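Local coordinates for protein precorrin-6Y C5,15-methyltransferase (Corynebacterium diphtheriae, PDB 3HM2) that probably methylates a precorrin intermediate with S-adenosyl-L-methionine in adenosylcobalamin biosynthesis, the crystallised piece being its C-terminal methyltransferase domain, at residues Ser38-Trp43 against Asp76-Gln81. Residues are numbered along the deposited sequence; the frame is centred on the assembly and turned at random.
Sequences SIAIEW and DRIAVQ
Helix 38-44 comes nearest to the start of strand 78-81 at Ile-41 and Ile-78, whose CA atoms lie 7.8 Å apart, and no hydrogen bond joins the two segments. One methyl group carries the contact: CD1 of Ile-78 reaches the helix between two neighbouring residues, 4.0 Å from CB of Ala-40 and 4.1 Å from CG1 of Ile-41. The Ile-78 chain is extended, with CG1 anti to the backbone N (chi1 -159°) and chi2 at 162°, which carries CD1 outward from the strand; it meets the Ile-41 side chain at a slant. Strand 78-81 is an edge strand of the sheet within this chain, paired in parallel with strand 50-55; the strand order 3-2-1-4-5-7-6 is that of the Rossmann-like class I methyltransferases. Ala-40 falls at the end of what looks like a GxGxxA pattern, consistent with the glycine-rich turn of AdoMet-dependent enzymes. Cys-54 of strand 50-55 touches both Ala-40 and Ile-78, while Ile-65 of helix 59-70 packs on Ile-41 and Ala-69 on Ile-78, extending the apolar layer over the sheet. At the C-terminal end of the helix, the Arg-77 guanidinium reaches across, and NH1 hydrogen-bonds to Leu-44 O and Thr-50 OG1.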
# COMPACT_ATOMS: atom_id res chain seq x y z
N SER A 38 23.10 4.08 13.11
CA SER A 38 22.74 4.02 11.70
C SER A 38 22.59 5.42 11.11
O SER A 38 23.23 5.75 10.12
CB SER A 38 21.45 3.22 11.51
OG SER A 38 21.68 1.83 11.66
N ILE A 39 21.74 6.23 11.74
CA ILE A 39 21.44 7.56 11.23
C ILE A 39 22.58 8.53 11.51
O ILE A 39 22.77 9.50 10.78
CB ILE A 39 20.14 8.12 11.84
CG1 ILE A 39 19.01 7.08 11.73
CG2 ILE A 39 19.74 9.41 11.15
CD1 ILE A 39 17.93 7.46 10.76
N ALA A 40 23.33 8.26 12.57
CA ALA A 40 24.33 9.20 13.06
C ALA A 40 25.53 9.26 12.12
O ALA A 40 25.96 10.35 11.72
CB ALA A 40 24.78 8.81 14.47
N ILE A 41 26.07 8.10 11.78
CA ILE A 41 27.30 8.03 11.00
C ILE A 41 27.06 8.42 9.55
O ILE A 41 27.98 8.86 8.85
CB ILE A 41 27.91 6.62 11.04
CG1 ILE A 41 28.51 6.34 12.42
CG2 ILE A 41 28.97 6.46 9.96
CD1 ILE A 41 27.78 5.26 13.20
N GLU A 42 25.82 8.27 9.09
CA GLU A 42 25.41 8.77 7.79
C GLU A 42 25.13 10.27 7.84
O GLU A 42 25.61 11.03 7.00
CB GLU A 42 24.17 8.03 7.29
CG GLU A 42 23.66 8.51 5.94
CD GLU A 42 24.77 8.65 4.91
OE1 GLU A 42 25.58 7.71 4.78
OE2 GLU A 42 24.83 9.70 4.24
N TRP A 43 24.35 10.69 8.84
CA TRP A 43 24.18 12.10 9.13
C TRP A 43 25.56 12.75 9.09
O TRP A 43 25.74 13.78 8.47
CB TRP A 43 23.52 12.22 10.51
CG TRP A 43 23.61 13.59 11.22
CD1 TRP A 43 24.72 14.15 11.81
CD2 TRP A 43 22.53 14.53 11.44
NE1 TRP A 43 24.40 15.38 12.35
CE2 TRP A 43 23.07 15.64 12.14
CE3 TRP A 43 21.17 14.55 11.10
CZ2 TRP A 43 22.30 16.74 12.51
CZ3 TRP A 43 20.41 15.66 11.46
CH2 TRP A 43 20.97 16.73 12.16
N ASP A 76 35.78 11.79 14.79
CA ASP A 76 36.06 13.02 15.53
C ASP A 76 34.89 14.00 15.59
O ASP A 76 35.09 15.19 15.89
CB ASP A 76 37.32 13.70 14.96
CG ASP A 76 37.24 13.95 13.45
OD1 ASP A 76 38.26 14.38 12.86
OD2 ASP A 76 36.17 13.73 12.85
N ARG A 77 33.69 13.51 15.32
CA ARG A 77 32.50 14.36 15.37
C ARG A 77 31.33 13.57 15.94
O ARG A 77 30.18 13.99 15.87
CB ARG A 77 32.17 14.89 13.97
CG ARG A 77 33.39 15.00 13.06
CD ARG A 77 33.11 15.88 11.87
NE ARG A 77 31.70 15.87 11.48
CZ ARG A 77 31.23 15.30 10.38
NH1 ARG A 77 29.95 15.37 10.11
NH2 ARG A 77 32.04 14.66 9.54
N ILE A 78 31.63 12.41 16.50
CA ILE A 78 30.59 11.61 17.13
C ILE A 78 30.99 11.37 18.57
O ILE A 78 32.14 11.06 18.86
CB ILE A 78 30.39 10.26 16.40
CG1 ILE A 78 29.02 9.68 16.71
CG2 ILE A 78 31.47 9.30 16.80
CD1 ILE A 78 28.56 8.64 15.78
N ALA A 79 30.05 11.56 19.49
CA ALA A 79 30.18 11.00 20.83
C ALA A 79 29.21 9.82 20.94
O ALA A 79 28.07 9.92 20.48
CB ALA A 79 29.87 12.02 21.87
N VAL A 80 29.66 8.73 21.54
CA VAL A 80 28.79 7.59 21.82
C VAL A 80 28.52 7.46 23.32
O VAL A 80 29.36 6.95 24.06
CB VAL A 80 29.39 6.28 21.30
CG1 VAL A 80 28.33 5.20 21.23
CG2 VAL A 80 30.03 6.49 19.94
N GLN A 81 27.35 7.92 23.75
CA GLN A 81 26.96 7.83 25.15
C GLN A 81 26.15 6.56 25.41
O GLN A 81 26.01 5.71 24.53
CB GLN A 81 26.15 9.06 25.57
CG GLN A 81 26.77 10.38 25.14
CD GLN A 81 27.99 10.74 25.95
OE1 GLN A 81 28.21 10.21 27.04
NE2 GLN A 81 28.80 11.66 25.43